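Local coordinates for protein S-adenosylmethionine decarboxylase proenzyme (Aquifex aeolicus, PDB 2III) that probably catalyses decarboxylation of S-adenosylmethionine, supplying the propylamine donor for spermidine and spermine synthesis, after cutting itself to form a pyruvoyl group, at residues A[22-27]-A[47-52]; A[32-37]-A[94-99]; A[11-16]-A[101-106]. All coordinates share one frame; numbering follows the deposited sequence.

Contact 1 of 3, residues A[22-27]-A[47-52]; sequences DRVEDI and YYQFQP. With MG (magnesium ion), chain B.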
# COMPACT_ATOMS: atom_id res chain seq x y z
N ASP A 22 -7.14 1.50 18.26
CA ASP A 22 -7.64 0.17 18.59
C ASP A 22 -8.91 -0.29 17.86
O ASP A 22 -9.08 -1.49 17.62
CB ASP A 22 -7.82 0.03 20.11
CG ASP A 22 -8.81 1.03 20.70
OD1 ASP A 22 -9.14 0.90 21.89
OD2 ASP A 22 -9.26 1.95 19.97
N ARG A 23 -9.80 0.63 17.50
CA ARG A 23 -11.03 0.24 16.82
C ARG A 23 -11.12 0.81 15.40
O ARG A 23 -10.38 1.73 15.04
CB ARG A 23 -12.25 0.71 17.63
CG ARG A 23 -12.25 0.34 19.13
CD ARG A 23 -12.20 -1.17 19.37
NE ARG A 23 -13.40 -1.87 18.91
CZ ARG A 23 -13.51 -3.19 18.84
NH1 ARG A 23 -12.50 -3.98 19.22
NH2 ARG A 23 -14.63 -3.74 18.39
N VAL A 24 -12.01 0.25 14.58
CA VAL A 24 -12.19 0.74 13.22
C VAL A 24 -12.65 2.20 13.22
O VAL A 24 -12.20 3.00 12.40
CB VAL A 24 -13.24 -0.09 12.45
CG1 VAL A 24 -13.69 0.66 11.19
CG2 VAL A 24 -12.65 -1.45 12.06
N GLU A 25 -13.55 2.54 14.13
CA GLU A 25 -14.07 3.90 14.24
C GLU A 25 -12.93 4.91 14.21
O GLU A 25 -13.01 5.93 13.52
CB GLU A 25 -14.84 4.09 15.55
CG GLU A 25 -16.06 3.20 15.70
CD GLU A 25 -15.73 1.73 15.51
OE1 GLU A 25 -14.80 1.24 16.18
OE2 GLU A 25 -16.41 1.07 14.69
N ASP A 26 -11.86 4.62 14.96
CA ASP A 26 -10.70 5.50 15.03
C ASP A 26 -10.02 5.65 13.65
O ASP A 26 -9.77 6.76 13.19
CB ASP A 26 -9.67 4.96 16.03
CG ASP A 26 -10.29 4.58 17.38
OD1 ASP A 26 -10.78 5.48 18.09
OD2 ASP A 26 -10.25 3.38 17.72
N ILE A 27 -9.72 4.52 13.01
CA ILE A 27 -9.05 4.53 11.71
C ILE A 27 -9.88 5.25 10.66
O ILE A 27 -9.36 6.06 9.88
CB ILE A 27 -8.74 3.09 11.22
CG1 ILE A 27 -7.79 2.41 12.20
CG2 ILE A 27 -8.14 3.10 9.83
CD1 ILE A 27 -6.55 3.22 12.48
N TYR A 47 -12.49 -1.02 5.63
CA TYR A 47 -11.91 -1.23 6.95
C TYR A 47 -12.16 -2.61 7.50
O TYR A 47 -13.10 -3.29 7.12
CB TYR A 47 -12.47 -0.20 7.92
CG TYR A 47 -12.29 1.22 7.44
CD1 TYR A 47 -13.15 1.78 6.51
CD2 TYR A 47 -11.22 1.99 7.90
CE1 TYR A 47 -12.96 3.08 6.03
CE2 TYR A 47 -11.01 3.28 7.44
CZ TYR A 47 -11.88 3.82 6.51
OH TYR A 47 -11.66 5.10 6.05
N TYR A 48 -11.29 -3.02 8.42
CA TYR A 48 -11.43 -4.32 9.05
C TYR A 48 -11.02 -4.26 10.51
O TYR A 48 -9.97 -3.71 10.85
CB TYR A 48 -10.59 -5.38 8.33
CG TYR A 48 -10.90 -6.77 8.82
CD1 TYR A 48 -12.11 -7.39 8.50
CD2 TYR A 48 -10.01 -7.45 9.64
CE1 TYR A 48 -12.42 -8.66 8.99
CE2 TYR A 48 -10.31 -8.72 10.14
CZ TYR A 48 -11.52 -9.32 9.81
OH TYR A 48 -11.83 -10.56 10.29
N GLN A 49 -11.85 -4.82 11.38
CA GLN A 49 -11.58 -4.85 12.81
C GLN A 49 -10.95 -6.18 13.19
O GLN A 49 -11.49 -7.24 12.89
CB GLN A 49 -12.90 -4.67 13.59
CG GLN A 49 -12.78 -4.73 15.11
CD GLN A 49 -11.90 -3.64 15.68
OE1 GLN A 49 -10.78 -3.90 16.14
NE2 GLN A 49 -12.39 -2.41 15.65
N PHE A 50 -9.78 -6.12 13.83
CA PHE A 50 -9.11 -7.34 14.26
C PHE A 50 -9.38 -7.55 15.73
O PHE A 50 -9.68 -6.61 16.46
CB PHE A 50 -7.59 -7.24 14.04
CG PHE A 50 -7.18 -7.33 12.59
CD1 PHE A 50 -7.28 -8.53 11.90
CD2 PHE A 50 -6.71 -6.21 11.91
CE1 PHE A 50 -6.93 -8.62 10.55
CE2 PHE A 50 -6.36 -6.28 10.55
CZ PHE A 50 -6.47 -7.49 9.88
N GLN A 51 -9.30 -8.80 16.17
CA GLN A 51 -9.50 -9.12 17.58
C GLN A 51 -8.13 -9.38 18.18
O GLN A 51 -7.25 -9.93 17.51
CB GLN A 51 -10.39 -10.36 17.72
CG GLN A 51 -11.80 -10.15 17.17
CD GLN A 51 -12.54 -8.99 17.85
OE1 GLN A 51 -13.52 -8.47 17.32
NE2 GLN A 51 -12.07 -8.60 19.03
N PRO A 52 -7.92 -9.01 19.45
CA PRO A 52 -8.86 -8.37 20.37
C PRO A 52 -8.94 -6.87 20.11
O PRO A 52 -9.65 -6.15 20.80
CB PRO A 52 -8.26 -8.66 21.73
CG PRO A 52 -6.80 -8.45 21.44
CD PRO A 52 -6.61 -9.18 20.11
MG MG B . -10.16 4.02 20.45
O HOH W 1 -15.60 -6.34 17.73
O HOH W 2 -11.73 3.88 19.96

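Contact 2 of 3, residues A[32-37]-A[94-99]; sequences EGAVKY and MDYIIT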
# COMPACT_ATOMS: atom_id res chain seq x y z
N GLU A 32 -10.62 9.47 6.98
CA GLU A 32 -11.61 10.36 6.36
C GLU A 32 -11.07 11.77 6.55
O GLU A 32 -11.18 12.62 5.67
CB GLU A 32 -12.97 10.26 7.05
CG GLU A 32 -13.72 8.96 6.87
CD GLU A 32 -15.12 9.01 7.46
OE1 GLU A 32 -15.29 9.54 8.59
OE2 GLU A 32 -16.06 8.51 6.80
N GLY A 33 -10.48 12.00 7.72
CA GLY A 33 -9.94 13.30 8.03
C GLY A 33 -8.73 13.64 7.18
O GLY A 33 -8.53 14.81 6.82
N ALA A 34 -7.92 12.63 6.86
CA ALA A 34 -6.73 12.86 6.05
C ALA A 34 -7.15 13.23 4.63
O ALA A 34 -6.69 14.23 4.08
CB ALA A 34 -5.85 11.61 6.04
N VAL A 35 -8.04 12.43 4.07
CA VAL A 35 -8.54 12.64 2.72
C VAL A 35 -9.09 14.06 2.53
O VAL A 35 -8.74 14.73 1.56
CB VAL A 35 -9.64 11.61 2.37
CG1 VAL A 35 -10.36 12.01 1.09
CG2 VAL A 35 -9.01 10.24 2.21
N LYS A 36 -9.93 14.51 3.45
CA LYS A 36 -10.51 15.85 3.35
C LYS A 36 -9.45 16.94 3.55
O LYS A 36 -9.40 17.90 2.78
CB LYS A 36 -11.65 16.01 4.38
CG LYS A 36 -12.73 14.94 4.26
CD LYS A 36 -13.92 15.18 5.19
CE LYS A 36 -14.77 16.36 4.73
NZ LYS A 36 -16.02 16.51 5.54
N TYR A 37 -8.61 16.79 4.56
CA TYR A 37 -7.56 17.76 4.82
C TYR A 37 -6.63 17.89 3.62
O TYR A 37 -6.17 18.98 3.31
CB TYR A 37 -6.76 17.34 6.05
CG TYR A 37 -5.54 18.20 6.33
CD1 TYR A 37 -5.65 19.38 7.08
CD2 TYR A 37 -4.28 17.84 5.85
CE1 TYR A 37 -4.53 20.18 7.33
CE2 TYR A 37 -3.16 18.63 6.10
CZ TYR A 37 -3.29 19.79 6.84
OH TYR A 37 -2.18 20.57 7.07
N MSE A 94 -0.19 12.72 4.94
CA MSE A 94 0.69 12.11 5.93
C MSE A 94 0.91 13.03 7.13
O MSE A 94 1.00 12.55 8.26
CB MSE A 94 2.04 11.72 5.31
CG MSE A 94 2.96 10.95 6.28
SE MSE A 94 2.18 9.26 6.90
CE MSE A 94 2.65 8.13 5.37
N ASP A 95 0.99 14.34 6.89
CA ASP A 95 1.18 15.29 7.99
C ASP A 95 -0.04 15.24 8.91
O ASP A 95 0.08 15.30 10.14
CB ASP A 95 1.34 16.73 7.48
CG ASP A 95 2.64 16.94 6.71
OD1 ASP A 95 3.58 16.15 6.90
OD2 ASP A 95 2.72 17.92 5.94
N TYR A 96 -1.21 15.15 8.30
CA TYR A 96 -2.46 15.09 9.05
C TYR A 96 -2.48 13.83 9.91
O TYR A 96 -2.63 13.89 11.13
CB TYR A 96 -3.67 15.09 8.10
CG TYR A 96 -4.99 15.00 8.83
CD1 TYR A 96 -5.55 16.13 9.44
CD2 TYR A 96 -5.65 13.78 8.96
CE1 TYR A 96 -6.74 16.03 10.17
CE2 TYR A 96 -6.83 13.68 9.69
CZ TYR A 96 -7.38 14.81 10.28
OH TYR A 96 -8.55 14.71 10.99
N ILE A 97 -2.33 12.67 9.26
CA ILE A 97 -2.33 11.40 9.97
C ILE A 97 -1.34 11.39 11.14
O ILE A 97 -1.68 11.00 12.25
CB ILE A 97 -2.02 10.23 8.99
CG1 ILE A 97 -3.21 10.03 8.05
CG2 ILE A 97 -1.70 8.96 9.76
CD1 ILE A 97 -2.98 9.05 6.92
N ILE A 98 -0.11 11.84 10.90
CA ILE A 98 0.89 11.88 11.95
C ILE A 98 0.49 12.79 13.12
O ILE A 98 0.61 12.40 14.29
CB ILE A 98 2.27 12.32 11.41
CG1 ILE A 98 2.84 11.21 10.51
CG2 ILE A 98 3.24 12.59 12.56
CD1 ILE A 98 4.17 11.57 9.87
N THR A 99 0.02 14.00 12.82
CA THR A 99 -0.36 14.91 13.90
C THR A 99 -1.53 14.37 14.70
O THR A 99 -1.60 14.58 15.90
CB THR A 99 -0.76 16.31 13.38
OG1 THR A 99 -1.89 16.19 12.52
CG2 THR A 99 0.40 16.96 12.64
O HOH W 3 0.33 19.86 6.09

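Contact 3 of 3, residues A[11-16]-A[101-106]; sequences ADLYGV and LNPKRI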
# COMPACT_ATOMS: atom_id res chain seq x y z
N ALA A 11 5.35 5.27 6.51
CA ALA A 11 5.92 5.57 7.81
C ALA A 11 5.47 4.57 8.84
O ALA A 11 4.34 4.09 8.80
CB ALA A 11 5.52 6.97 8.24
N ASP A 12 6.37 4.24 9.76
CA ASP A 12 6.03 3.35 10.85
C ASP A 12 6.00 4.28 12.06
O ASP A 12 7.01 4.90 12.40
CB ASP A 12 7.08 2.25 11.01
CG ASP A 12 7.23 1.41 9.75
OD1 ASP A 12 6.29 1.38 8.92
OD2 ASP A 12 8.29 0.76 9.60
N LEU A 13 4.84 4.40 12.69
CA LEU A 13 4.67 5.29 13.83
C LEU A 13 4.68 4.55 15.16
O LEU A 13 3.89 3.63 15.36
CB LEU A 13 3.36 6.07 13.68
CG LEU A 13 2.98 6.58 12.29
CD1 LEU A 13 1.72 7.41 12.41
CD2 LEU A 13 4.11 7.41 11.69
N TYR A 14 5.58 4.95 16.05
CA TYR A 14 5.70 4.32 17.36
C TYR A 14 5.30 5.26 18.50
O TYR A 14 5.29 6.49 18.35
CB TYR A 14 7.14 3.86 17.60
CG TYR A 14 7.67 2.89 16.57
CD1 TYR A 14 7.94 1.56 16.92
CD2 TYR A 14 7.93 3.29 15.26
CE1 TYR A 14 8.44 0.67 15.99
CE2 TYR A 14 8.43 2.40 14.31
CZ TYR A 14 8.69 1.09 14.69
OH TYR A 14 9.19 0.18 13.79
N GLY A 15 4.98 4.68 19.65
CA GLY A 15 4.60 5.49 20.79
C GLY A 15 3.22 6.09 20.64
O GLY A 15 2.91 7.10 21.25
N VAL A 16 2.39 5.45 19.82
CA VAL A 16 1.04 5.93 19.60
C VAL A 16 0.09 5.37 20.66
O VAL A 16 0.08 4.17 20.91
CB VAL A 16 0.51 5.51 18.21
CG1 VAL A 16 -0.96 5.91 18.08
CG2 VAL A 16 1.36 6.14 17.11
N LEU A 101 -2.27 11.17 15.18
CA LEU A 101 -1.79 10.04 15.97
C LEU A 101 -0.72 10.44 16.97
O LEU A 101 -0.46 9.73 17.95
CB LEU A 101 -1.26 8.94 15.04
CG LEU A 101 -2.32 8.28 14.18
CD1 LEU A 101 -1.71 7.12 13.41
CD2 LEU A 101 -3.46 7.80 15.06
N ASN A 102 -0.08 11.58 16.71
CA ASN A 102 0.96 12.10 17.57
C ASN A 102 1.92 11.02 18.12
O ASN A 102 1.96 10.76 19.32
CB ASN A 102 0.32 12.87 18.73
CG ASN A 102 1.34 13.45 19.70
OD1 ASN A 102 2.27 14.14 19.29
ND2 ASN A 102 1.16 13.17 20.98
N PRO A 103 2.68 10.38 17.22
CA PRO A 103 3.63 9.34 17.64
C PRO A 103 4.86 9.94 18.32
O PRO A 103 5.18 11.11 18.11
CB PRO A 103 4.00 8.66 16.32
CG PRO A 103 3.94 9.81 15.35
CD PRO A 103 2.66 10.51 15.75
N LYS A 104 5.55 9.14 19.14
CA LYS A 104 6.74 9.61 19.83
C LYS A 104 8.00 9.41 18.98
O LYS A 104 8.94 10.21 19.06
CB LYS A 104 6.88 8.90 21.18
CG LYS A 104 5.79 9.29 22.18
CD LYS A 104 6.00 8.67 23.54
CE LYS A 104 5.91 7.15 23.51
NZ LYS A 104 6.21 6.55 24.84
N ARG A 105 8.00 8.36 18.16
CA ARG A 105 9.12 8.05 17.27
C ARG A 105 8.59 7.67 15.90
O ARG A 105 7.54 7.03 15.77
CB ARG A 105 9.97 6.89 17.82
CG ARG A 105 11.05 7.34 18.78
CD ARG A 105 11.74 6.17 19.46
NE ARG A 105 12.39 6.65 20.68
CZ ARG A 105 13.39 7.53 20.69
NH1 ARG A 105 13.87 8.02 19.55
NH2 ARG A 105 13.87 7.97 21.84
N ILE A 106 9.35 8.04 14.88
CA ILE A 106 8.94 7.77 13.51
C ILE A 106 10.07 7.28 12.61
O ILE A 106 11.23 7.65 12.77
CB ILE A 106 8.35 9.05 12.88
CG1 ILE A 106 7.15 9.53 13.69
CG2 ILE A 106 7.94 8.80 11.44
CD1 ILE A 106 6.73 10.95 13.39

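Contact 1 of 3, residues A[22-27]-A[47-52]
Val24 and Gln49 bring the two backbones together, their CA atoms 5.6 Å apart, where the first turn of helix 24-37 passes the end of strand 42-49. Arg23 holds the N-cap position, and its backbone N donates to Asp26 OD2 at 2.8 Å, a side chain one turn into the helix. The Arg23 chain folds back at chi2 (-60°) and chi3 (-66°), which lays the guanidinium flat against the side-chain amide of Gln49: the planes lie 8° apart, with Arg23 CZ 3.6 Å from Gln49 CD. Beyond this stack, water 1 accepts from Arg23 NH2 at 2.9 Å and donates to Gln51 OE1. With an alanine in place of Arg23, the amide of Gln49 would probably be left without its flat partner on that face, and the water-mediated tie to Gln51 would be lost. Apolar packing continues up the helix. Val24 CG1 rests 3.6 Å from Tyr47 CB, while its other methyl, CG2, packs against Gln49 CB. One turn on, Ile27 CG2 meets the edge of the Tyr47 ring, 3.7 Å from its CE2. Asp22 OD2 binds the magnesium ion at 2.3 Å; Asp19 O also binds it, and Asp26, the site's third residue, stands at a longer distance. The contact joins the metal-binding loop and first turn of helix 24-37 to strand 42-49, at the edge of the sheet within this chain, in the two-layer alpha/beta sandwich.

Contact 2 of 3, residues A[32-37]-A[94-99]
Tyr96 reaches from helix 87-101 across to Gly33, Ala34 and Tyr37 of helix 24-37; the axes of the two short helical segments approach to 8.7 Å and run at 143°, nearer antiparallel than parallel. Tyr96 CB packs 3.6 Å from Tyr37 CD2. With CG trans to the backbone N (chi1 179°), the ring is carried outward over the neighbouring helix. CD1 then lies 3.7 Å from Tyr37 CG, and on the other branch CD2 meets Ala34 CB at 3.6 Å. Further out, CZ is 3.6 Å from Gly33 O, which sits over one face of the ring toward its rim, and the terminal OH comes 3.6 Å from Gly33 CA. The rings of Tyr37 and Tyr96 are inclined by 28° but slid so far apart that they barely overlap. Deeper in, Ile97 CG1 touches Ala34 CB at 3.7 Å, and Ile97 itself continues onto Val79 of the sheet. At the outer rim, water 3 links Tyr37 OH with Asp95 OD2, while Arg92 forms a cation-pi pair with Tyr37. Small residues on one helix receiving a large ring from the other let the two helices lie side by side as the helical layer of a two-layer alpha/beta sandwich.

Contact 3 of 3, residues A[11-16]-A[101-106]
A classic beta bulge opens the last strand: two residues, Lys104 and Arg105, stand opposite the single Tyr14. Tyr14 O takes two backbone donors, Lys104 N at 2.8 Å and, weakly, Arg105 N at 3.3 Å; in return Tyr14 N gives a nearly straight bond (166°) to Arg105 O at 2.9 Å. Tyr14 and Arg105 are therefore an antiparallel hydrogen-bonded pair, followed by the non-hydrogen-bonded pair of Leu13 and Ile106. This pairing sets the C-terminal strand 105-116, which follows helix 87-101, beside the first strand at one border of the antiparallel sheet. On the Leu13 face, which helix 87-101 packs against, Leu13 CD1 meets Leu101 CD1 at 3.6 Å, the two side chains crossing at about a right angle, and Leu13 CD2 lies alongside Ile106 CG2. Val16 CG2 packs 3.7 Å from Pro103 CB, the two side chains running alongside each other. Gly15 has a positive phi of 73°, which favours glycine, and the Lys104 chain bends at chi3 (-64°) to bring CE 3.4 Å from Gly15 CA. The second subunit engages the strand's polar groups: Asp12 OD1 forms a salt bridge with Arg113 of that subunit, and Tyr14 OH hydrogen-bonds Ile115 N of the second subunit.

How the contacts relate
Helix 24-37 serves both contact 1, at its start, and contact 2, at its end, with their centres 18 Å apart. Contacts 2 and 3, centres 14 Å apart, touch directly: Ile98 CG2 packs 3.9 Å from Ile106 CD1, so helix 87-101 settles onto the strand that follows it. Contacts 1 and 3 lie at different borders of the sheet, 18 Å between centres, and both meet the second subunit. The side chain of His69, the predicted proton acceptor in self-processing, is about 8 Å from that of Tyr48, about 9 Å from that of Asp12 and about 11 Å from that of Ile97. The magnesium ion of contact 1 is about 9 Å from the Leu101 side chain of contact 3.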